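Local coordinates for 1-pyrroline-5-carboxylate dehydrogenase (Thermus thermophilus, PDB 1UZB), which probably catalyses the NAD-dependent oxidation of glutamate semialdehyde, which forms from 1-pyrroline-5-carboxylate, to glutamate, at residues 439-450 against 464-475; 314-322 against 416-424. All coordinates share one frame; numbering follows the deposited sequence. Where two conformers were deposited one is given.

Contact 1: 439-450 against 464-475; sequences NDTPYGLTGGVY and FHVGNLYFNRKI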
loop_
_atom_site.group_PDB
_atom_site.type_symbol
_atom_site.label_atom_id
_atom_site.label_comp_id
_atom_site.label_asym_id
_atom_site.label_seq_id
_atom_site.Cartn_x
_atom_site.Cartn_y
_atom_site.Cartn_z
ATOM N N ASN A 439 10.723 34.999 18.376
ATOM C CA ASN A 439 11.374 34.910 17.074
ATOM C C ASN A 439 12.547 35.853 16.867
ATOM O O ASN A 439 13.390 35.611 16.002
ATOM C CB ASN A 439 10.362 35.152 15.950
ATOM C CG ASN A 439 9.409 33.994 15.769
ATOM O OD1 ASN A 439 9.814 32.833 15.830
ATOM N ND2 ASN A 439 8.142 34.299 15.531
ATOM N N ASP A 440 12.612 36.918 17.660
ATOM C CA ASP A 440 13.669 37.899 17.490
ATOM C C ASP A 440 15.025 37.579 18.109
ATOM O O ASP A 440 15.461 38.231 19.059
ATOM C CB ASP A 440 13.187 39.278 17.959
ATOM C CG ASP A 440 14.153 40.393 17.586
ATOM O OD1 ASP A 440 14.877 40.248 16.577
ATOM O OD2 ASP A 440 14.177 41.422 18.291
ATOM N N THR A 441 15.670 36.550 17.567
ATOM C CA THR A 441 17.023 36.154 17.958
ATOM C C THR A 441 17.606 35.577 16.675
ATOM O O THR A 441 16.875 35.308 15.723
ATOM C CB THR A 441 17.096 35.047 19.057
ATOM O OG1 THR A 441 16.877 33.758 18.469
ATOM C CG2 THR A 441 16.089 35.303 20.156
ATOM N N PRO A 442 18.930 35.394 16.620
ATOM C CA PRO A 442 19.538 34.840 15.404
ATOM C C PRO A 442 19.349 33.329 15.280
ATOM O O PRO A 442 19.683 32.739 14.252
ATOM C CB PRO A 442 21.018 35.193 15.564
ATOM C CG PRO A 442 21.021 36.352 16.531
ATOM C CD PRO A 442 19.956 35.954 17.511
ATOM N N TYR A 443 18.801 32.715 16.326
ATOM C CA TYR A 443 18.617 31.267 16.375
ATOM C C TYR A 443 17.204 30.770 16.089
ATOM O O TYR A 443 16.290 31.554 15.864
ATOM C CB TYR A 443 19.041 30.752 17.748
ATOM C CG TYR A 443 20.506 30.948 18.070
ATOM C CD1 TYR A 443 20.931 31.971 18.924
ATOM C CD2 TYR A 443 21.465 30.070 17.566
ATOM C CE1 TYR A 443 22.278 32.103 19.273
ATOM C CE2 TYR A 443 22.806 30.193 17.908
ATOM C CZ TYR A 443 23.206 31.207 18.762
ATOM O OH TYR A 443 24.535 31.294 19.116
ATOM N N GLY A 444 17.038 29.450 16.114
ATOM C CA GLY A 444 15.734 28.859 15.868
ATOM C C GLY A 444 15.749 27.353 16.075
ATOM O O GLY A 444 15.329 26.591 15.201
ATOM N N LEU A 445 16.220 26.911 17.238
ATOM C CA LEU A 445 16.304 25.480 17.507
ATOM C C LEU A 445 15.082 24.920 18.234
ATOM O O LEU A 445 14.282 24.209 17.627
ATOM C CB LEU A 445 17.590 25.168 18.280
ATOM C CG LEU A 445 17.930 23.683 18.459
ATOM C CD1 LEU A 445 17.838 22.951 17.124
ATOM C CD2 LEU A 445 19.328 23.551 19.042
ATOM N N THR A 446 14.937 25.212 19.524
ATOM C CA THR A 446 13.769 24.721 20.249
ATOM C C THR A 446 12.974 25.865 20.840
ATOM O O THR A 446 13.463 26.988 20.973
ATOM C CB THR A 446 14.132 23.772 21.413
ATOM O OG1 THR A 446 14.879 24.493 22.400
ATOM C CG2 THR A 446 14.943 22.590 20.917
ATOM N N GLY A 447 11.735 25.559 21.195
ATOM C CA GLY A 447 10.857 26.540 21.795
ATOM C C GLY A 447 9.667 25.822 22.385
ATOM O O GLY A 447 9.367 24.680 22.016
ATOM N N GLY A 448 8.989 26.479 23.315
ATOM C CA GLY A 448 7.825 25.874 23.920
ATOM C C GLY A 448 6.755 26.890 24.250
ATOM O O GLY A 448 7.019 28.094 24.338
ATOM N N VAL A 449 5.531 26.396 24.403
ATOM C CA VAL A 449 4.402 27.231 24.781
ATOM C C VAL A 449 3.533 26.493 25.782
ATOM O O VAL A 449 3.161 25.338 25.552
ATOM C CB VAL A 449 3.486 27.586 23.588
ATOM C CG1 VAL A 449 2.306 28.429 24.078
ATOM C CG2 VAL A 449 4.264 28.343 22.526
ATOM N N TYR A 450 3.259 27.139 26.910
ATOM C CA TYR A 450 2.344 26.587 27.901
ATOM C C TYR A 450 1.120 27.484 27.781
ATOM O O TYR A 450 1.193 28.697 28.016
ATOM C CB TYR A 450 2.906 26.644 29.323
ATOM C CG TYR A 450 3.801 25.473 29.659
ATOM C CD1 TYR A 450 5.151 25.490 29.328
ATOM C CD2 TYR A 450 3.288 24.331 30.288
ATOM C CE1 TYR A 450 5.978 24.405 29.613
ATOM C CE2 TYR A 450 4.109 23.238 30.576
ATOM C CZ TYR A 450 5.452 23.286 30.236
ATOM O OH TYR A 450 6.281 22.230 30.534
ATOM N N PHE A 464 5.824 30.286 15.458
ATOM C CA PHE A 464 6.949 30.275 16.403
ATOM C C PHE A 464 8.027 29.559 15.580
ATOM O O PHE A 464 8.026 28.328 15.472
ATOM C CB PHE A 464 6.571 29.463 17.644
ATOM C CG PHE A 464 7.503 29.648 18.821
ATOM C CD1 PHE A 464 8.863 29.906 18.644
ATOM C CD2 PHE A 464 7.021 29.478 20.120
ATOM C CE1 PHE A 464 9.725 29.982 19.746
ATOM C CE2 PHE A 464 7.878 29.553 21.222
ATOM C CZ PHE A 464 9.228 29.802 21.032
ATOM N N HIS A 465 8.942 30.336 15.004
ATOM C CA HIS A 465 9.953 29.797 14.096
ATOM C C HIS A 465 11.158 29.066 14.667
ATOM O O HIS A 465 12.275 29.586 14.686
ATOM C CB HIS A 465 10.425 30.914 13.150
ATOM C CG HIS A 465 11.027 30.415 11.872
ATOM N ND1 HIS A 465 10.329 29.633 10.976
ATOM C CD2 HIS A 465 12.259 30.594 11.334
ATOM C CE1 HIS A 465 11.103 29.351 9.944
ATOM N NE2 HIS A 465 12.279 29.920 10.135
ATOM N N VAL A 466 10.919 27.836 15.113
ATOM C CA VAL A 466 11.973 26.983 15.646
ATOM C C VAL A 466 11.770 25.596 15.045
ATOM O O VAL A 466 10.649 25.223 14.696
ATOM C CB VAL A 466 11.933 26.897 17.195
ATOM C CG1 VAL A 466 12.269 28.255 17.800
ATOM C CG2 VAL A 466 10.572 26.427 17.663
ATOM N N GLY A 467 12.855 24.840 14.924
ATOM C CA GLY A 467 12.766 23.513 14.338
ATOM C C GLY A 467 12.091 22.468 15.205
ATOM O O GLY A 467 11.554 21.488 14.688
ATOM N N ASN A 468 12.133 22.663 16.521
ATOM C CA ASN A 468 11.520 21.732 17.467
ATOM C C ASN A 468 10.709 22.529 18.475
ATOM O O ASN A 468 11.266 23.196 19.354
ATOM C CB ASN A 468 12.588 20.902 18.187
ATOM C CG ASN A 468 13.141 19.789 17.319
ATOM O OD1 ASN A 468 13.976 20.015 16.433
ATOM N ND2 ASN A 468 12.660 18.571 17.556
ATOM N N LEU A 469 9.390 22.438 18.336
ATOM C CA LEU A 469 8.449 23.164 19.178
ATOM C C LEU A 469 7.645 22.203 20.048
ATOM O O LEU A 469 7.205 21.157 19.576
ATOM C CB LEU A 469 7.522 23.974 18.271
ATOM C CG LEU A 469 6.449 24.892 18.861
ATOM C CD1 LEU A 469 7.076 25.961 19.745
ATOM C CD2 LEU A 469 5.678 25.534 17.713
ATOM N N TYR A 470 7.448 22.567 21.311
ATOM C CA TYR A 470 6.726 21.716 22.249
ATOM C C TYR A 470 5.648 22.483 23.000
ATOM O O TYR A 470 5.889 23.602 23.477
ATOM C CB TYR A 470 7.696 21.113 23.265
ATOM C CG TYR A 470 8.870 20.395 22.642
ATOM C CD1 TYR A 470 10.003 21.095 22.219
ATOM C CD2 TYR A 470 8.846 19.014 22.466
ATOM C CE1 TYR A 470 11.088 20.428 21.634
ATOM C CE2 TYR A 470 9.912 18.344 21.890
ATOM C CZ TYR A 470 11.031 19.050 21.476
ATOM O OH TYR A 470 12.091 18.376 20.914
ATOM N N PHE A 471 4.465 21.880 23.119
ATOM C CA PHE A 471 3.356 22.510 23.823
ATOM C C PHE A 471 3.014 21.789 25.124
ATOM O O PHE A 471 2.779 20.575 25.138
ATOM C CB PHE A 471 2.097 22.560 22.952
ATOM C CG PHE A 471 2.262 23.315 21.668
ATOM C CD1 PHE A 471 3.149 24.386 21.570
ATOM C CD2 PHE A 471 1.495 22.979 20.558
ATOM C CE1 PHE A 471 3.264 25.108 20.385
ATOM C CE2 PHE A 471 1.600 23.693 19.371
ATOM C CZ PHE A 471 2.488 24.763 19.282
ATOM N N ASN A 472 2.981 22.557 26.208
ATOM C CA ASN A 472 2.648 22.057 27.534
ATOM C C ASN A 472 3.523 20.924 28.051
ATOM O O ASN A 472 3.050 19.994 28.705
ATOM C CB ASN A 472 1.159 21.696 27.580
ATOM C CG ASN A 472 0.282 22.921 27.405
ATOM O OD1 ASN A 472 0.564 23.974 27.988
ATOM N ND2 ASN A 472 -0.769 22.806 26.604
ATOM N N ARG A 473 4.817 21.043 27.764
ATOM C CA ARG A 473 5.824 20.091 28.204
ATOM C C ARG A 473 7.216 20.698 28.023
ATOM O O ARG A 473 7.370 21.740 27.387
ATOM C CB ARG A 473 5.730 18.777 27.425
ATOM C CG ARG A 473 5.783 18.928 25.919
ATOM C CD ARG A 473 6.406 17.702 25.276
ATOM N NE ARG A 473 7.855 17.715 25.453
ATOM C CZ ARG A 473 8.672 16.716 25.131
ATOM N NH1 ARG A 473 8.190 15.594 24.614
ATOM N NH2 ARG A 473 9.980 16.854 25.307
ATOM N N LYS A 474 8.223 20.035 28.586
ATOM C CA LYS A 474 9.609 20.499 28.505
ATOM C C LYS A 474 10.059 20.605 27.049
ATOM O O LYS A 474 9.536 19.905 26.175
ATOM C CB LYS A 474 10.527 19.532 29.259
ATOM C CG LYS A 474 10.584 18.153 28.628
ATOM C CD LYS A 474 11.475 17.190 29.391
ATOM C CE LYS A 474 11.626 15.885 28.616
ATOM N NZ LYS A 474 12.580 14.929 29.248
ATOM N N ILE A 475 11.037 21.467 26.782
ATOM C CA ILE A 475 11.520 21.642 25.416
ATOM C C ILE A 475 12.843 20.944 25.133
ATOM O O ILE A 475 13.404 21.081 24.050
ATOM C CB ILE A 475 11.638 23.142 25.047
ATOM C CG1 ILE A 475 12.713 23.835 25.892
ATOM C CG2 ILE A 475 10.288 23.807 25.250
ATOM C CD1 ILE A 475 13.012 25.259 25.437
HETATM O O HOH W 1 13.112 32.050 15.487
#
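Strands 446-450 and 468-471 are the two parallel strands of a right-handed beta-alpha-beta crossover, with helix 454-463 between them. Their axes pass 4.7 Å apart. The backbone ladder runs from Asn-468 N to Leu-445 O, through Gly-447 N to Asn-468 O, Tyr-470 N to Gly-447 O and Val-449 N to Tyr-470 O, up to Asn-472 N on Val-449 O. Asn-439 OD1 accepts from His-465 N at 2.8 Å, on a lone pair in the amide plane. Two glycines leave room for side chains of the other segment. Phe-464 CZ lies 3.7 Å from Gly-447 CA, on the same sheet face as Val-449 and Phe-471. Ile-475 CG2 presses on Gly-448 CA at 3.5 Å, a tight pair. Val-449 CG2 meets the Phe-464 ring edge at CD2, 3.8 Å away. With CG turned beside its backbone N (chi1 -85°), the Tyr-450 ring swings toward 464-475 and takes Asn-472 CA over one face, a CH-pi contact 3.9 Å from the centroid. Helix 454-463 packs on Val-449 and Phe-471, while helix 303-315 touches Tyr-450 and Lys-474. Strand 293-297 flanks 446-450, and a parallel strand of the second subunit continues the sheet beyond 468-471.

Contact 2: 314-322 against 416-424; sequences AYGFQGQKC and EEIFGPVLS
The ring of Phe-419 lies over the backbone of Gln-320 and Lys-321. Gln-320 C sits 3.5 Å above one ring face, displaced toward the rim, with Lys-321 N over the same face. On that same side of the ring, Gln-320 CB touches Phe-419 CD1 at 3.9 Å. In one of the two modelled conformers of Cys-322, SG lies at the ring edge, 3.9 Å from Phe-419 CE2, a sulfur-aromatic contact that may not hold in the other. An alanine in place of Phe-419 would probably leave the backbone from Gln-320 to Cys-322 without its aromatic cover and open a gap beside it.

No direct hydrogen bond joins the segments, but three waters lie between them. Water 2 sits between Gly-319 O and Gly-420 O. Water 4 sits between Lys-321 O and Glu-417 OE1, 2.8 Å from the carboxylate oxygen. Water 3 donates to Gln-320 OE1 and Phe-419 O. Gly-319 has positive phi, and a side chain there would run into Gly-420 O.

In the aldehyde dehydrogenase fold, this places the loop after helix 303-315 against the lead-in to strand 422-428. Tyr-315 crosses Pro-421 at about a right angle, with its CD1 3.8 Å from Pro-421 CB. A chi1 of -56° puts CG anti to the carbonyl carbon and carries the ring toward segment 416-424, where Pro-421 O lies at the ring edge, 3.5 Å from Tyr-315 CE1. Farther along, Tyr-315 OH reaches Leu-423 CB at 3.5 Å. Leu-423 CD1 also packs on Ala-314 CB.

Outside the pair, Tyr-315 OH is hydrogen-bonded to Thr-402 O, next to strand 422-428 in the sheet. Gln-320 OE1 is also held by Val-364 N, and Glu-417 OE1 by Gly-291 N. Asn-184 ND2 bonds to Gln-320 O, and the Asn-184 residue also touches the Phe-419 side chain.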
loop_
_atom_site.group_PDB
_atom_site.type_symbol
_atom_site.label_atom_id
_atom_site.label_comp_id
_atom_site.label_asym_id
_atom_site.label_seq_id
_atom_site.Cartn_x
_atom_site.Cartn_y
_atom_site.Cartn_z
ATOM N N ALA A 314 15.333 24.561 31.790
ATOM C CA ALA A 314 16.391 25.535 32.009
ATOM C C ALA A 314 17.593 25.011 32.765
ATOM O O ALA A 314 18.722 25.401 32.472
ATOM C CB ALA A 314 15.828 26.751 32.740
ATOM N N TYR A 315 17.362 24.111 33.716
ATOM C CA TYR A 315 18.446 23.629 34.552
ATOM C C TYR A 315 18.902 22.184 34.385
ATOM O O TYR A 315 19.862 21.766 35.034
ATOM C CB TYR A 315 18.099 23.944 36.012
ATOM C CG TYR A 315 17.813 25.420 36.226
ATOM C CD1 TYR A 315 18.793 26.384 35.981
ATOM C CD2 TYR A 315 16.553 25.859 36.625
ATOM C CE1 TYR A 315 18.522 27.747 36.126
ATOM C CE2 TYR A 315 16.271 27.218 36.771
ATOM C CZ TYR A 315 17.259 28.154 36.518
ATOM O OH TYR A 315 16.967 29.496 36.647
ATOM N N GLY A 316 18.228 21.422 33.524
ATOM C CA GLY A 316 18.650 20.050 33.278
ATOM C C GLY A 316 20.079 20.098 32.757
ATOM O O GLY A 316 20.391 20.896 31.873
ATOM N N PHE A 317 20.939 19.228 33.282
ATOM C CA PHE A 317 22.362 19.205 32.928
ATOM C C PHE A 317 22.950 20.617 32.980
ATOM O O PHE A 317 23.708 21.045 32.107
ATOM C CB PHE A 317 22.628 18.568 31.555
ATOM C CG PHE A 317 24.105 18.343 31.270
ATOM C CD1 PHE A 317 24.957 17.857 32.267
ATOM C CD2 PHE A 317 24.647 18.639 30.022
ATOM C CE1 PHE A 317 26.323 17.677 32.027
ATOM C CE2 PHE A 317 26.015 18.460 29.774
ATOM C CZ PHE A 317 26.854 17.979 30.780
ATOM N N GLN A 318 22.553 21.348 34.017
ATOM C CA GLN A 318 23.058 22.685 34.263
ATOM C C GLN A 318 22.860 23.668 33.104
ATOM O O GLN A 318 23.638 24.613 32.936
ATOM C CB GLN A 318 24.542 22.584 34.638
ATOM C CG GLN A 318 24.845 21.729 35.893
ATOM C CD GLN A 318 24.783 20.210 35.673
ATOM O OE1 GLN A 318 23.749 19.571 35.892
ATOM N NE2 GLN A 318 25.901 19.631 35.244
ATOM N N GLY A 319 21.808 23.453 32.319
ATOM C CA GLY A 319 21.522 24.324 31.190
ATOM C C GLY A 319 22.499 24.206 30.035
ATOM O O GLY A 319 22.490 25.032 29.119
ATOM N N GLN A 320 23.338 23.175 30.065
ATOM C CA GLN A 320 24.332 22.965 29.019
ATOM C C GLN A 320 23.771 22.146 27.867
ATOM O O GLN A 320 24.312 21.103 27.498
ATOM C CB GLN A 320 25.568 22.282 29.610
ATOM C CG GLN A 320 26.214 23.088 30.729
ATOM C CD GLN A 320 27.347 22.353 31.408
ATOM O OE1 GLN A 320 28.482 22.829 31.442
ATOM N NE2 GLN A 320 27.044 21.182 31.962
ATOM N N LYS A 321 22.667 22.628 27.305
ATOM C CA LYS A 321 22.019 21.958 26.185
ATOM C C LYS A 321 21.648 22.988 25.133
ATOM O O LYS A 321 21.236 24.105 25.455
ATOM C CB LYS A 321 20.742 21.250 26.643
ATOM C CG LYS A 321 20.944 20.220 27.734
ATOM C CD LYS A 321 19.649 19.493 28.039
ATOM C CE LYS A 321 19.852 18.487 29.153
ATOM N NZ LYS A 321 18.594 17.749 29.444
ATOM N N CYS A 322 21.792 22.609 23.871
ATOM C CA CYS A 322 21.441 23.502 22.778
ATOM C C CYS A 322 19.935 23.729 22.767
ATOM O O CYS A 322 19.453 24.700 22.191
ATOM C CB CYS A 322 21.886 22.901 21.449
ATOM S SG CYS A 322 23.660 22.648 21.359
ATOM N N GLU A 416 22.481 35.983 23.361
ATOM C CA GLU A 416 23.642 35.104 23.244
ATOM C C GLU A 416 23.528 33.822 24.059
ATOM O O GLU A 416 23.031 33.832 25.180
ATOM C CB GLU A 416 24.902 35.884 23.645
ATOM C CG GLU A 416 25.017 37.220 22.908
ATOM C CD GLU A 416 26.230 38.047 23.300
ATOM O OE1 GLU A 416 26.285 39.227 22.897
ATOM O OE2 GLU A 416 27.127 37.533 23.994
ATOM N N GLU A 417 23.999 32.718 23.481
ATOM C CA GLU A 417 23.946 31.415 24.138
ATOM C C GLU A 417 24.977 31.316 25.257
ATOM O O GLU A 417 26.184 31.272 25.009
ATOM C CB GLU A 417 24.176 30.302 23.114
ATOM C CG GLU A 417 23.925 28.910 23.670
ATOM C CD GLU A 417 24.115 27.820 22.634
ATOM O OE1 GLU A 417 23.237 26.935 22.529
ATOM O OE2 GLU A 417 25.147 27.839 21.930
ATOM N N ILE A 418 24.485 31.266 26.491
ATOM C CA ILE A 418 25.332 31.194 27.677
ATOM C C ILE A 418 25.743 29.756 27.972
ATOM O O ILE A 418 26.858 29.499 28.426
ATOM C CB ILE A 418 24.590 31.782 28.894
ATOM C CG1 ILE A 418 24.214 33.239 28.603
ATOM C CG2 ILE A 418 25.463 31.686 30.142
ATOM C CD1 ILE A 418 23.308 33.860 29.640
ATOM N N PHE A 419 24.832 28.821 27.719
ATOM C CA PHE A 419 25.104 27.405 27.933
ATOM C C PHE A 419 25.433 27.100 29.388
ATOM O O PHE A 419 26.356 26.339 29.684
ATOM C CB PHE A 419 26.251 26.958 27.024
ATOM C CG PHE A 419 25.976 25.681 26.284
ATOM C CD1 PHE A 419 26.701 24.525 26.564
ATOM C CD2 PHE A 419 24.997 25.634 25.296
ATOM C CE1 PHE A 419 26.454 23.344 25.867
ATOM C CE2 PHE A 419 24.744 24.458 24.596
ATOM C CZ PHE A 419 25.474 23.311 24.881
ATOM N N GLY A 420 24.666 27.705 30.287
ATOM C CA GLY A 420 24.855 27.501 31.711
ATOM C C GLY A 420 23.508 27.607 32.403
ATOM O O GLY A 420 22.497 27.848 31.743
ATOM N N PRO A 421 23.456 27.439 33.730
ATOM C CA PRO A 421 22.189 27.521 34.468
ATOM C C PRO A 421 21.721 28.957 34.680
ATOM O O PRO A 421 21.562 29.406 35.816
ATOM C CB PRO A 421 22.517 26.814 35.780
ATOM C CG PRO A 421 23.958 27.184 35.994
ATOM C CD PRO A 421 24.572 27.063 34.618
ATOM N N VAL A 422 21.488 29.661 33.574
ATOM C CA VAL A 422 21.063 31.057 33.618
ATOM C C VAL A 422 19.802 31.285 32.790
ATOM O O VAL A 422 19.815 31.154 31.564
ATOM C CB VAL A 422 22.174 31.990 33.093
ATOM C CG1 VAL A 422 21.718 33.433 33.176
ATOM C CG2 VAL A 422 23.449 31.786 33.899
ATOM N N LEU A 423 18.719 31.642 33.473
ATOM C CA LEU A 423 17.437 31.890 32.829
ATOM C C LEU A 423 17.104 33.376 32.798
ATOM O O LEU A 423 17.176 34.052 33.828
ATOM C CB LEU A 423 16.335 31.146 33.584
ATOM C CG LEU A 423 14.915 31.279 33.046
ATOM C CD1 LEU A 423 14.827 30.659 31.661
ATOM C CD2 LEU A 423 13.954 30.591 34.001
ATOM N N SER A 424 16.730 33.871 31.618
ATOM C CA SER A 424 16.361 35.276 31.437
ATOM C C SER A 424 14.851 35.376 31.244
ATOM O O SER A 424 14.300 34.801 30.303
ATOM C CB SER A 424 17.072 35.861 30.214
ATOM O OG SER A 424 18.476 35.927 30.412
HETATM O O HOH W 2 21.109 27.412 28.951
HETATM O O HOH W 3 28.018 25.693 31.636
HETATM O O HOH W 4 21.294 26.753 24.468
#

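Overall arrangement
Contact 1 and contact 2 have centres about 15 Å apart and reach the same seven-stranded sheet. Strand 422-428 of contact 2 is separated from strand 446-450 of contact 1 by strands 325-331 and 293-297. Their loops meet directly: Leu-445 CD2 packs 3.4 Å from Cys-322 O, and Tyr-443 OH lies 4.1 Å from Glu-417 CB. Thr-446 OG1 is also bonded to Ser-323 O, just past segment 314-322. Asn-293 serves both, bonding Thr-446 N through OD1 and Cys-322 O through ND2. By family resemblance, Cys-322 is probably the catalytic cysteine, so this junction probably lies at the active site. Contact 1 also extends to the subunit interface.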